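Local coordinates for protein phosphoribosylaminoimidazole-succinocarboxamide synthase (Pyrococcus horikoshii, PDB 4O84) that catalyses the ATP-dependent joining of L-aspartate to the carboxylate of the purine precursor 5-amino-1-(5-phosphoribosyl)imidazole-4-carboxylate, a step of de novo IMP biosynthesis, at residues 54-59 and 190-195; 151-156 and 174-179; 167-172 and 197-202; 89-94 and 118-123. All coordinates share one frame; numbering follows the deposited sequence.

Contact 1 of 4, residues 54-59 and 190-195; sequences VIFFKL and DEISPD. With 5GP (guanosine-5'-monophosphate), chain J.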
# COMPACT_ATOMS: atom_id res chain seq x y z
N VAL A 54 -19.43 1.09 -8.15
CA VAL A 54 -19.81 -0.13 -7.43
C VAL A 54 -18.57 -0.92 -7.04
O VAL A 54 -18.36 -1.19 -5.86
CB VAL A 54 -20.80 -1.03 -8.23
CG1 VAL A 54 -21.07 -2.34 -7.50
CG2 VAL A 54 -22.10 -0.30 -8.47
N ILE A 55 -17.75 -1.27 -8.03
CA ILE A 55 -16.53 -2.04 -7.78
C ILE A 55 -15.70 -1.41 -6.65
O ILE A 55 -15.33 -2.08 -5.69
CB ILE A 55 -15.68 -2.15 -9.06
CG1 ILE A 55 -16.42 -2.95 -10.12
CG2 ILE A 55 -14.34 -2.81 -8.74
CD1 ILE A 55 -15.83 -2.86 -11.51
N PHE A 56 -15.40 -0.12 -6.78
CA PHE A 56 -14.58 0.58 -5.80
C PHE A 56 -15.21 0.65 -4.40
O PHE A 56 -14.53 0.38 -3.41
CB PHE A 56 -14.17 1.97 -6.31
CG PHE A 56 -13.22 1.94 -7.49
CD1 PHE A 56 -12.11 1.11 -7.49
CD2 PHE A 56 -13.44 2.76 -8.59
CE1 PHE A 56 -11.23 1.09 -8.57
CE2 PHE A 56 -12.56 2.76 -9.67
CZ PHE A 56 -11.45 1.92 -9.67
N PHE A 57 -16.50 1.01 -4.32
CA PHE A 57 -17.19 1.06 -3.01
C PHE A 57 -17.18 -0.30 -2.32
O PHE A 57 -16.88 -0.42 -1.13
CB PHE A 57 -18.63 1.57 -3.14
CG PHE A 57 -18.75 3.05 -3.37
CD1 PHE A 57 -18.01 3.96 -2.62
CD2 PHE A 57 -19.64 3.54 -4.33
CE1 PHE A 57 -18.12 5.33 -2.85
CE2 PHE A 57 -19.76 4.91 -4.56
CZ PHE A 57 -19.01 5.80 -3.81
N LYS A 58 -17.48 -1.34 -3.08
CA LYS A 58 -17.47 -2.70 -2.54
C LYS A 58 -16.07 -3.14 -2.11
O LYS A 58 -15.92 -3.72 -1.04
CB LYS A 58 -18.10 -3.69 -3.53
CG LYS A 58 -19.61 -3.45 -3.66
CD LYS A 58 -20.34 -4.26 -4.73
CE LYS A 58 -19.82 -5.65 -5.01
NZ LYS A 58 -20.84 -6.39 -5.83
N LEU A 59 -15.05 -2.83 -2.90
CA LEU A 59 -13.67 -3.12 -2.49
C LEU A 59 -13.33 -2.44 -1.14
O LEU A 59 -12.74 -3.06 -0.25
CB LEU A 59 -12.67 -2.68 -3.57
CG LEU A 59 -11.19 -2.80 -3.20
CD1 LEU A 59 -10.77 -4.26 -3.06
CD2 LEU A 59 -10.29 -2.07 -4.21
N ASP A 190 -20.59 10.44 -2.73
CA ASP A 190 -20.39 10.81 -4.14
C ASP A 190 -20.05 9.58 -4.99
O ASP A 190 -20.73 8.58 -4.88
CB ASP A 190 -19.38 11.95 -4.29
CG ASP A 190 -19.45 12.62 -5.66
OD1 ASP A 190 -18.42 12.62 -6.36
OD2 ASP A 190 -20.50 13.14 -6.04
N GLU A 191 -19.00 9.66 -5.82
CA GLU A 191 -18.65 8.57 -6.73
C GLU A 191 -17.15 8.30 -6.68
O GLU A 191 -16.40 9.08 -6.12
CB GLU A 191 -19.06 8.91 -8.18
CG GLU A 191 -18.11 9.89 -8.87
CD GLU A 191 -18.58 10.31 -10.24
OE1 GLU A 191 -18.49 9.49 -11.19
OE2 GLU A 191 -19.04 11.46 -10.37
N ILE A 192 -16.72 7.18 -7.26
CA ILE A 192 -15.31 6.92 -7.49
C ILE A 192 -15.17 6.37 -8.90
O ILE A 192 -15.45 5.19 -9.18
CB ILE A 192 -14.68 5.98 -6.43
CG1 ILE A 192 -14.93 6.48 -5.01
CG2 ILE A 192 -13.19 5.82 -6.67
CD1 ILE A 192 -14.66 5.45 -3.94
N SER A 193 -14.74 7.25 -9.81
CA SER A 193 -14.67 6.90 -11.22
C SER A 193 -13.59 7.69 -11.94
O SER A 193 -12.98 8.60 -11.37
CB SER A 193 -16.05 7.10 -11.88
OG SER A 193 -16.42 8.46 -11.95
N PRO A 194 -13.33 7.34 -13.22
CA PRO A 194 -12.38 8.11 -14.02
C PRO A 194 -12.82 9.57 -14.19
O PRO A 194 -12.03 10.39 -14.64
CB PRO A 194 -12.33 7.36 -15.38
CG PRO A 194 -12.91 6.00 -15.10
CD PRO A 194 -13.87 6.17 -13.96
N ASP A 195 -14.06 9.90 -13.82
CA ASP A 195 -14.48 11.30 -13.74
C ASP A 195 -13.81 12.04 -12.57
O ASP A 195 -13.50 13.25 -12.68
CB ASP A 195 -16.00 11.41 -13.62
CG ASP A 195 -16.70 11.56 -14.97
OD1 ASP A 195 -17.87 12.01 -14.97
OD2 ASP A 195 -16.10 11.23 -16.02
P 5GP J . -6.93 19.32 -9.73
O1P 5GP J . -5.49 18.97 -10.06
O2P 5GP J . -7.66 19.87 -10.94
O3P 5GP J . -7.09 20.10 -8.45
O5' 5GP J . -7.75 17.95 -9.37
C5' 5GP J . -7.29 16.92 -8.47
C4' 5GP J . -8.06 15.59 -8.59
O4' 5GP J . -9.37 15.69 -8.02
C3' 5GP J . -8.31 15.11 -10.03
O3' 5GP J . -8.36 13.68 -10.02
C2' 5GP J . -9.68 15.64 -10.38
O2' 5GP J . -10.34 14.84 -11.37
C1' 5GP J . -10.38 15.58 -9.02
N9 5GP J . -11.35 16.69 -8.90
C8 5GP J . -11.16 17.84 -8.23
N7 5GP J . -12.26 18.64 -8.32
C5 5GP J . -13.17 18.00 -9.07
C6 5GP J . -14.55 18.28 -9.54
O6 5GP J . -15.11 19.35 -9.25
N1 5GP J . -15.16 17.34 -10.30
C2 5GP J . -14.58 16.17 -10.62
N2 5GP J . -15.27 15.29 -11.40
N3 5GP J . -13.31 15.85 -10.21
C4 5GP J . -12.58 16.71 -9.45

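Contact 2 of 4, residues 151-156 and 174-179; sequences EIALKV and FKLEFG. With 5GP (guanosine-5'-monophosphate), chain J.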
# COMPACT_ATOMS: atom_id res chain seq x y z
N GLU A 151 -7.95 10.74 7.87
CA GLU A 151 -7.55 9.37 8.13
C GLU A 151 -8.26 8.40 7.15
O GLU A 151 -7.61 7.53 6.55
CB GLU A 151 -7.85 8.97 9.59
CG GLU A 151 -7.31 7.59 9.95
CD GLU A 151 -7.74 7.09 11.33
OE1 GLU A 151 -7.36 5.95 11.68
OE2 GLU A 151 -8.45 7.81 12.07
N ILE A 152 -9.57 8.56 6.99
CA ILE A 152 -10.32 7.70 6.08
C ILE A 152 -9.77 7.88 4.67
O ILE A 152 -9.48 6.89 3.98
CB ILE A 152 -11.84 7.96 6.14
CG1 ILE A 152 -12.39 7.67 7.55
CG2 ILE A 152 -12.59 7.07 5.14
CD1 ILE A 152 -13.82 8.10 7.77
N ALA A 153 -9.60 9.14 4.26
CA ALA A 153 -9.15 9.43 2.89
C ALA A 153 -7.84 8.72 2.56
O ALA A 153 -7.69 8.19 1.47
CB ALA A 153 -9.06 10.92 2.63
N LEU A 154 -6.92 8.69 3.53
CA LEU A 154 -5.61 8.12 3.33
C LEU A 154 -5.65 6.59 3.29
O LEU A 154 -4.89 5.95 2.57
CB LEU A 154 -4.63 8.62 4.40
CG LEU A 154 -4.16 10.07 4.18
CD1 LEU A 154 -3.54 10.66 5.46
CD2 LEU A 154 -3.17 10.11 3.03
N LYS A 155 -6.58 6.03 4.05
CA LYS A 155 -6.81 4.59 4.08
C LYS A 155 -7.39 4.17 2.73
O LYS A 155 -6.91 3.23 2.08
CB LYS A 155 -7.76 4.27 5.22
CG LYS A 155 -7.85 2.83 5.62
CD LYS A 155 -8.50 2.73 7.00
N VAL A 156 -8.41 4.92 2.29
CA VAL A 156 -8.99 4.74 0.96
C VAL A 156 -7.92 4.87 -0.11
O VAL A 156 -7.83 4.03 -1.02
CB VAL A 156 -10.13 5.74 0.72
CG1 VAL A 156 -10.49 5.79 -0.77
CG2 VAL A 156 -11.33 5.35 1.57
N PHE A 174 -7.13 11.90 -6.73
CA PHE A 174 -8.57 11.68 -6.79
C PHE A 174 -9.29 12.54 -5.76
O PHE A 174 -8.67 12.98 -4.79
CB PHE A 174 -8.95 10.19 -6.65
CG PHE A 174 -8.66 9.58 -5.30
CD1 PHE A 174 -9.71 9.14 -4.49
CD2 PHE A 174 -7.36 9.40 -4.85
CE1 PHE A 174 -9.46 8.55 -3.24
CE2 PHE A 174 -7.11 8.82 -3.60
CZ PHE A 174 -8.15 8.40 -2.80
N LYS A 175 -10.59 12.76 -5.98
CA LYS A 175 -11.44 13.55 -5.09
C LYS A 175 -12.49 12.66 -4.42
O LYS A 175 -13.14 11.85 -5.07
CB LYS A 175 -12.15 14.66 -5.87
CG LYS A 175 -13.26 15.38 -5.08
CD LYS A 175 -14.28 16.09 -5.98
CE LYS A 175 -15.14 15.14 -6.83
NZ LYS A 175 -16.41 14.72 -6.20
N LEU A 176 -12.65 12.84 -3.12
CA LEU A 176 -13.66 12.15 -2.33
C LEU A 176 -14.59 13.18 -1.72
O LEU A 176 -14.22 14.36 -1.52
CB LEU A 176 -13.01 11.34 -1.20
CG LEU A 176 -12.08 10.18 -1.57
CD1 LEU A 176 -11.54 9.50 -0.33
CD2 LEU A 176 -12.79 9.18 -2.49
N GLU A 177 -15.81 12.73 -1.45
CA GLU A 177 -16.76 13.48 -0.65
C GLU A 177 -17.34 12.58 0.44
O GLU A 177 -17.36 11.34 0.32
CB GLU A 177 -17.86 14.10 -1.51
CG GLU A 177 -17.30 15.01 -2.61
CD GLU A 177 -18.37 15.70 -3.45
OE1 GLU A 177 -19.52 15.88 -2.99
OE2 GLU A 177 -18.03 16.08 -4.58
N PHE A 178 -17.79 13.24 1.50
CA PHE A 178 -18.13 12.59 2.75
C PHE A 178 -19.38 13.22 3.31
O PHE A 178 -19.67 14.42 3.08
CB PHE A 178 -17.00 12.78 3.77
CG PHE A 178 -15.76 11.98 3.49
CD1 PHE A 178 -15.67 10.65 3.87
CD2 PHE A 178 -14.67 12.57 2.86
CE1 PHE A 178 -14.52 9.91 3.61
CE2 PHE A 178 -13.51 11.84 2.60
CZ PHE A 178 -13.44 10.51 2.99
N GLY A 179 -20.12 12.41 4.07
CA GLY A 179 -21.24 12.88 4.84
C GLY A 179 -21.39 12.18 6.18
O GLY A 179 -20.66 11.23 6.51
P 5GP J . -6.93 19.32 -9.73
O1P 5GP J . -5.49 18.97 -10.06
O2P 5GP J . -7.66 19.87 -10.94
O3P 5GP J . -7.09 20.10 -8.45
O5' 5GP J . -7.75 17.95 -9.37
C5' 5GP J . -7.29 16.92 -8.47
C4' 5GP J . -8.06 15.59 -8.59
O4' 5GP J . -9.37 15.69 -8.02
C3' 5GP J . -8.31 15.11 -10.03
O3' 5GP J . -8.36 13.68 -10.02
C2' 5GP J . -9.68 15.64 -10.38
O2' 5GP J . -10.34 14.84 -11.37
C1' 5GP J . -10.38 15.58 -9.02
N9 5GP J . -11.35 16.69 -8.90
C8 5GP J . -11.16 17.84 -8.23
N7 5GP J . -12.26 18.64 -8.32
C5 5GP J . -13.17 18.00 -9.07
C6 5GP J . -14.55 18.28 -9.54
O6 5GP J . -15.11 19.35 -9.25
N1 5GP J . -15.16 17.34 -10.30
C2 5GP J . -14.58 16.17 -10.62
N2 5GP J . -15.27 15.29 -11.40
N3 5GP J . -13.31 15.85 -10.21
C4 5GP J . -12.58 16.71 -9.45

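Contact 3 of 4, residues 167-172 and 197-202; sequences KGIILV and CRFWDA. With 5GP (guanosine-5'-monophosphate), chain J.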
# COMPACT_ATOMS: atom_id res chain seq x y z
N LYS A 167 -2.63 -3.69 -11.42
CA LYS A 167 -3.21 -3.73 -12.76
C LYS A 167 -2.53 -2.76 -13.73
O LYS A 167 -3.07 -2.46 -14.80
CB LYS A 167 -4.72 -3.51 -12.68
CG LYS A 167 -5.41 -4.60 -11.87
CD LYS A 167 -6.75 -4.13 -11.32
CE LYS A 167 -7.32 -5.17 -10.36
NZ LYS A 167 -7.76 -6.42 -11.03
N GLY A 168 -1.35 -2.30 -13.36
CA GLY A 168 -0.58 -1.36 -14.17
C GLY A 168 -1.21 0.01 -14.32
O GLY A 168 -1.01 0.66 -15.35
N ILE A 169 -1.93 0.45 -13.29
CA ILE A 169 -2.58 1.76 -13.25
C ILE A 169 -2.09 2.58 -12.04
O ILE A 169 -2.19 2.14 -10.90
CB ILE A 169 -4.13 1.64 -13.19
CG1 ILE A 169 -4.67 0.87 -14.41
CG2 ILE A 169 -4.76 3.03 -13.10
CD1 ILE A 169 -6.11 0.38 -14.26
N ILE A 170 -1.55 3.77 -12.31
CA ILE A 170 -1.14 4.71 -11.28
C ILE A 170 -2.34 5.54 -10.81
O ILE A 170 -2.99 6.27 -11.60
CB ILE A 170 -0.04 5.67 -11.79
CG1 ILE A 170 1.17 4.86 -12.30
CG2 ILE A 170 0.39 6.67 -10.71
CD1 ILE A 170 2.01 5.63 -13.29
N LEU A 171 -2.65 5.43 -9.53
CA LEU A 171 -3.58 6.38 -8.94
C LEU A 171 -2.81 7.68 -8.71
O LEU A 171 -2.08 7.80 -7.73
CB LEU A 171 -4.15 5.84 -7.63
CG LEU A 171 -5.24 6.72 -6.97
CD1 LEU A 171 -6.39 6.96 -7.92
CD2 LEU A 171 -5.74 6.04 -5.70
N VAL A 172 -2.94 8.62 -9.64
CA VAL A 172 -2.21 9.90 -9.59
C VAL A 172 -2.79 10.82 -8.50
O VAL A 172 -2.06 11.32 -7.65
CB VAL A 172 -2.20 10.58 -10.98
CG1 VAL A 172 -1.78 12.05 -10.89
CG2 VAL A 172 -1.28 9.79 -11.92
N CYS A 197 -11.04 10.74 -10.53
CA CYS A 197 -9.68 10.26 -10.24
C CYS A 197 -8.78 10.57 -11.44
O CYS A 197 -9.25 10.61 -12.57
CB CYS A 197 -9.64 8.73 -10.08
SG CYS A 197 -10.66 7.97 -8.82
N ARG A 198 -7.49 10.74 -11.20
CA ARG A 198 -6.53 10.67 -12.28
C ARG A 198 -5.89 9.30 -12.29
O ARG A 198 -5.25 8.89 -11.31
CB ARG A 198 -5.46 11.77 -12.20
CG ARG A 198 -5.92 13.12 -12.75
CD ARG A 198 -4.79 14.10 -13.01
NE ARG A 198 -5.31 15.42 -13.38
CZ ARG A 198 -5.41 16.47 -12.57
NH1 ARG A 198 -4.97 16.42 -11.30
NH2 ARG A 198 -5.93 17.60 -13.03
N PHE A 199 -6.08 8.59 -13.41
CA PHE A 199 -5.48 7.28 -13.63
C PHE A 199 -4.50 7.38 -14.78
O PHE A 199 -4.86 7.88 -15.88
CB PHE A 199 -6.52 6.24 -14.05
CG PHE A 199 -7.63 6.00 -13.05
CD1 PHE A 199 -7.37 5.81 -11.69
CD2 PHE A 199 -8.94 5.90 -13.50
CE1 PHE A 199 -8.40 5.56 -10.81
CE2 PHE A 199 -9.98 5.64 -12.63
CZ PHE A 199 -9.71 5.47 -11.27
N TRP A 200 -3.27 6.92 -14.57
CA TRP A 200 -2.30 6.81 -15.66
C TRP A 200 -1.88 5.38 -15.85
O TRP A 200 -1.68 4.64 -14.88
CB TRP A 200 -1.01 7.61 -15.42
CG TRP A 200 -1.16 9.12 -15.33
CD1 TRP A 200 -2.29 9.89 -15.55
CD2 TRP A 200 -0.11 10.08 -15.02
NE1 TRP A 200 -2.03 11.23 -15.36
CE2 TRP A 200 -0.73 11.40 -15.04
CE3 TRP A 200 1.24 9.97 -14.70
CZ2 TRP A 200 -0.01 12.56 -14.77
CZ3 TRP A 200 1.96 11.15 -14.42
CH2 TRP A 200 1.34 12.41 -14.45
N ASP A 201 -1.69 5.00 -17.11
CA ASP A 201 -1.06 3.73 -17.40
C ASP A 201 0.37 3.75 -16.84
O ASP A 201 1.12 4.71 -17.05
CB ASP A 201 -1.02 3.44 -18.89
CG ASP A 201 -0.27 2.17 -19.20
OD1 ASP A 201 -0.80 1.09 -18.90
OD2 ASP A 201 0.87 2.26 -19.67
N ALA A 202 0.74 2.69 -16.13
CA ALA A 202 2.03 2.62 -15.46
C ALA A 202 3.22 2.70 -16.43
O ALA A 202 4.20 3.39 -16.13
CB ALA A 202 2.12 1.38 -14.57
P 5GP J . -6.93 19.32 -9.73
O1P 5GP J . -5.49 18.97 -10.06
O2P 5GP J . -7.66 19.87 -10.94
O3P 5GP J . -7.09 20.10 -8.45
O5' 5GP J . -7.75 17.95 -9.37
C5' 5GP J . -7.29 16.92 -8.47
C4' 5GP J . -8.06 15.59 -8.59
O4' 5GP J . -9.37 15.69 -8.02
C3' 5GP J . -8.31 15.11 -10.03
O3' 5GP J . -8.36 13.68 -10.02
C2' 5GP J . -9.68 15.64 -10.38
O2' 5GP J . -10.34 14.84 -11.37
C1' 5GP J . -10.38 15.58 -9.02
N9 5GP J . -11.35 16.69 -8.90
C8 5GP J . -11.16 17.84 -8.23
N7 5GP J . -12.26 18.64 -8.32
C5 5GP J . -13.17 18.00 -9.07
C6 5GP J . -14.55 18.28 -9.54
O6 5GP J . -15.11 19.35 -9.25
N1 5GP J . -15.16 17.34 -10.30
C2 5GP J . -14.58 16.17 -10.62
N2 5GP J . -15.27 15.29 -11.40
N3 5GP J . -13.31 15.85 -10.21
C4 5GP J . -12.58 16.71 -9.45

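Contact 4 of 4, residues 89-94 and 118-123; sequences EVVVRN and ELYYKN. With CD (cadmium ion), chain I; 5GP (guanosine-5'-monophosphate), chain J.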
# COMPACT_ATOMS: atom_id res chain seq x y z
N GLU A 89 -14.64 18.99 -0.83
CA GLU A 89 -13.96 18.05 -1.72
C GLU A 89 -12.63 17.74 -1.06
O GLU A 89 -11.87 18.63 -0.71
CB GLU A 89 -13.75 18.64 -3.11
CG GLU A 89 -15.05 19.05 -3.77
CD GLU A 89 -14.90 19.51 -5.21
OE1 GLU A 89 -13.81 19.98 -5.60
OE2 GLU A 89 -15.89 19.42 -5.95
N VAL A 90 -12.38 16.46 -0.84
CA VAL A 90 -11.16 16.01 -0.20
C VAL A 90 -10.33 15.31 -1.27
O VAL A 90 -10.73 14.28 -1.81
CB VAL A 90 -11.46 15.07 0.98
CG1 VAL A 90 -10.18 14.64 1.66
CG2 VAL A 90 -12.42 15.74 1.97
N VAL A 91 -9.17 15.89 -1.57
CA VAL A 91 -8.31 15.40 -2.63
C VAL A 91 -7.05 14.77 -2.06
O VAL A 91 -6.36 15.37 -1.23
CB VAL A 91 -7.96 16.52 -3.65
CG1 VAL A 91 -6.92 16.02 -4.67
CG2 VAL A 91 -9.21 16.99 -4.39
N VAL A 92 -6.78 13.54 -2.51
CA VAL A 92 -5.55 12.83 -2.16
C VAL A 92 -4.65 12.71 -3.39
O VAL A 92 -5.10 12.28 -4.48
CB VAL A 92 -5.83 11.42 -1.58
CG1 VAL A 92 -4.53 10.78 -1.09
CG2 VAL A 92 -6.82 11.50 -0.43
N ARG A 93 -3.38 13.06 -3.22
CA ARG A 93 -2.45 13.12 -4.32
C ARG A 93 -1.24 12.22 -4.04
O ARG A 93 -0.63 12.30 -2.97
CB ARG A 93 -2.06 14.58 -4.60
CG ARG A 93 -3.22 15.56 -4.43
CD ARG A 93 -2.89 16.98 -4.90
NE ARG A 93 -2.92 17.07 -6.35
CZ ARG A 93 -3.74 17.85 -7.05
NH1 ARG A 93 -3.70 17.83 -8.38
NH2 ARG A 93 -4.57 18.67 -6.43
N ASN A 94 -0.91 11.35 -5.00
CA ASN A 94 0.30 10.50 -4.91
C ASN A 94 1.41 10.94 -5.86
O ASN A 94 2.60 10.70 -5.62
CB ASN A 94 -0.06 9.05 -5.22
CG ASN A 94 -1.08 8.51 -4.26
OD1 ASN A 94 -0.86 8.54 -3.05
ND2 ASN A 94 -2.23 8.06 -4.77
N GLU A 118 -5.51 17.48 0.35
CA GLU A 118 -5.98 18.86 0.26
C GLU A 118 -7.49 18.94 0.51
O GLU A 118 -8.24 18.03 0.11
CB GLU A 118 -5.65 19.45 -1.11
CG GLU A 118 -4.16 19.44 -1.43
CD GLU A 118 -3.87 19.74 -2.89
OE1 GLU A 118 -4.80 19.62 -3.75
OE2 GLU A 118 -2.70 20.07 -3.19
N LEU A 119 -7.92 20.02 1.15
CA LEU A 119 -9.33 20.25 1.45
C LEU A 119 -9.85 21.40 0.62
O LEU A 119 -9.22 22.46 0.57
CB LEU A 119 -9.56 20.56 2.94
CG LEU A 119 -9.14 19.54 3.98
CD1 LEU A 119 -9.31 20.13 5.37
CD2 LEU A 119 -9.92 18.24 3.84
N TYR A 120 -10.99 21.19 -0.02
CA TYR A 120 -11.59 22.25 -0.80
C TYR A 120 -12.99 22.54 -0.29
O TYR A 120 -13.71 21.62 0.12
CB TYR A 120 -11.62 21.89 -2.29
CG TYR A 120 -10.25 21.81 -2.89
CD1 TYR A 120 -9.71 22.90 -3.56
CD2 TYR A 120 -9.47 20.65 -2.77
CE1 TYR A 120 -8.44 22.84 -4.10
CE2 TYR A 120 -8.20 20.58 -3.32
CZ TYR A 120 -7.69 21.68 -3.99
OH TYR A 120 -6.43 21.64 -4.52
N TYR A 121 -13.36 23.81 -0.29
CA TYR A 121 -14.71 24.19 0.10
C TYR A 121 -15.57 24.00 -1.14
O TYR A 121 -15.33 24.64 -2.16
CB TYR A 121 -14.75 25.63 0.61
CG TYR A 121 -16.13 26.23 0.84
CD1 TYR A 121 -17.19 25.47 1.38
CD2 TYR A 121 -16.38 27.56 0.54
CE1 TYR A 121 -18.44 26.03 1.59
CE2 TYR A 121 -17.62 28.13 0.75
CZ TYR A 121 -18.65 27.37 1.28
OH TYR A 121 -19.87 27.98 1.48
N LYS A 122 -16.54 23.09 -1.06
CA LYS A 122 -17.38 22.75 -2.20
C LYS A 122 -18.38 23.88 -2.38
O LYS A 122 -19.30 24.03 -1.58
CB LYS A 122 -18.08 21.41 -1.97
CG LYS A 122 -18.21 20.58 -3.23
CD LYS A 122 -19.35 19.57 -3.17
CE LYS A 122 -19.56 18.94 -4.55
NZ LYS A 122 -21.01 18.69 -4.80
N ASN A 123 -18.18 24.70 -3.42
CA ASN A 123 -18.91 25.96 -3.64
C ASN A 123 -18.61 26.47 -5.04
O ASN A 123 -17.52 26.96 -5.30
CB ASN A 123 -18.48 27.01 -2.59
CG ASN A 123 -19.37 28.26 -2.58
OD1 ASN A 123 -19.25 29.15 -3.44
ND2 ASN A 123 -20.24 28.34 -1.59
CD CD I . -12.18 20.64 -7.14
P 5GP J . -6.93 19.32 -9.73
O1P 5GP J . -5.49 18.97 -10.06
O2P 5GP J . -7.66 19.87 -10.94
O3P 5GP J . -7.09 20.10 -8.45
O5' 5GP J . -7.75 17.95 -9.37
C5' 5GP J . -7.29 16.92 -8.47
C4' 5GP J . -8.06 15.59 -8.59
O4' 5GP J . -9.37 15.69 -8.02
C3' 5GP J . -8.31 15.11 -10.03
O3' 5GP J . -8.36 13.68 -10.02
C2' 5GP J . -9.68 15.64 -10.38
O2' 5GP J . -10.34 14.84 -11.37
C1' 5GP J . -10.38 15.58 -9.02
N9 5GP J . -11.35 16.69 -8.90
C8 5GP J . -11.16 17.84 -8.23
N7 5GP J . -12.26 18.64 -8.32
C5 5GP J . -13.17 18.00 -9.07
C6 5GP J . -14.55 18.28 -9.54
O6 5GP J . -15.11 19.35 -9.25
N1 5GP J . -15.16 17.34 -10.30
C2 5GP J . -14.58 16.17 -10.62
N2 5GP J . -15.27 15.29 -11.40
N3 5GP J . -13.31 15.85 -10.21
C4 5GP J . -12.58 16.71 -9.45

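Contact 1 of 4, residues 54-59 and 190-195
Ile192 is met by two phenylalanines of helix 45-62, one for each branch of its side chain. Its CG2 methyl lies 3.6 Å from CD2 of Phe56, while CD1, at the end of the longer branch, comes equally near CE1 of Phe57. Both rings run at a slant to the isoleucine. The split follows from the first torsion of Ile192 (chi1 -53°), which sets CG1 beside the backbone N and CG2 beside the carbonyl carbon, so the branches diverge toward successive residues of the helix. Each ring turns its edge to a backbone carbonyl: CD2 of Phe56 is 3.2 Å from Ile192 O, in the ring plane, and CZ of Phe57 is 3.4 Å from Asp190 O. In the SAICAR synthetase fold the loop 190-195 lies between strands 186-188 and 197-201, with the helix against one side and the nucleotide site on the other. Asp195 O accepts a hydrogen bond of 3.0 Å from N2 of the bound GMP, bent to 153° at the hydrogen. The Asp195 carboxylate is held by Lys45 and Tyr224. Leu160 of helix 143-165 packs on both Phe56 and Ile192, and the carboxylate of Asp190 forms salt bridges with Lys13 and Lys175.

Contact 2 of 4, residues 151-156 and 174-179
Val156 and Leu176 reach toward each other tip to tip, CG1 of the valine lying 3.9 Å from CD1 of the leucine. That same valine methyl stands anti to its own nitrogen (chi1 165°) and also meets the edge of the Phe174 ring, 3.8 Å from CE1. One helical turn back, CG2 of Ile152 touches the Phe178 ring edge at CE1, 3.8 Å away, the two side chains sliding past each other. Ala153 receives Leu176 CD1 4.0 Å from its CA. Helix 143-165 thus covers one face of the sheet, and the alternate residue Lys175 points to the nucleotide. Its chain bends at chi3 and chi4, laying CD 3.8 Å from C5 of the GMP base, while NZ forms salt bridges with Glu177 OE2 (2.7 Å) and Asp190. With an alanine here, Glu177 and Asp190 would probably lose this cation and the base the lysine methylenes packed on it. The side chains meeting the helix are apolar, whereas Lys175 and Glu177, on the other face, carry the charge.

Contact 3 of 4, residues 167-172 and 197-202
Val172 sets its CG2 methyl squarely over the indole of Trp200, 3.4 Å from the centroid of the five-membered ring, a CH-pi contact. CG2 is directed there by a first torsion (chi1 165°) that places it beside the backbone N. On the opposite face of the sheet Phe199 meets Ile169 CG2 through its CB, and its CE1 lies 3.8 Å from CD1 of Leu171. Between these layers the backbones form an antiparallel ladder: Ile170 and Trp200 are a hydrogen-bonded pair, with Ile170 N 2.7 Å from Trp200 O, whereas Ile169 with Asp201 and Leu171 with Phe199 are non-hydrogen-bonded pairs. Val172 N to Arg198 O (2.9 Å) and Ala202 N to Gly168 O (2.8 Å) extend the ladder. Gly168 closes helix 143-165 in a Schellman motif and leads into the strand. Arg198 extends to the GMP phosphate, NH1 and NH2 both bonding O1P, at 2.9 Å and 3.3 Å, with C3' of the ribose over one guanidinium face. Asp173 and Asp211 hold NH1 and NE in salt bridges. A leucine in place of Arg198 would probably cost the phosphate both bonds and leave the two aspartates without their shared positive partner.

Contact 4 of 4, residues 89-94 and 118-123
The phosphate of the bound GMP and the cadmium ion on N7 of its base both meet this antiparallel strand pair, which lines the pocket that holds GMP here, probably the one for the phosphoribosyl substrate. Glu89 pairs with Tyr120 and Val91 with Glu118, both hydrogen-bonded. Arg93 NH2 makes a salt bridge to Glu118 OE1 (2.9 Å), the oxygen lying in the guanidinium plane although the carboxylate plane is turned by 59°. Tyr120 OH donates to the same oxygen (2.7 Å) from the opposite face of the carboxylate, so two donors grip it. Bent at chi3 (76°), Arg93 bonds GMP O1P through NH1 at 2.7 Å. Glu89 instead extends beyond CG, its OE1 binding the cadmium ion at 2.3 Å. Val91 packs between the Tyr120 ring and the ribose: CG2 is 3.9 Å from Tyr120 CE2 and equally near O4'. Turned the other way, Val90 and Leu119 lie side by side against helix 143-165, while strand 169-180 pairs with 84-93 and strand 130-131 with 111-121.

In the fold
All four contacts touch the bound GMP. Contact 1 offers a backbone carbonyl to the guanine, contact 2 covers the base with a lysine chain, and contacts 3 and 4 bring Arg198 and Arg93 together at one phosphate oxygen, though their centres are about 19 Å apart. Strand 169-180 is the common thread: it carries contacts 2 and 3 and pairs with the first strand of contact 4, Leu176 N lying 2.7 Å from Val90 O and Val172 O lying 2.9 Å from Asn94 N. Contact 1 joins this sheet to helix 45-62. Its Pro194 CA packs 3.7 Å from Phe199 CE2 of contact 3, and Phe174 CB of contact 2 lies 3.5 Å from Cys197 SG of contact 3.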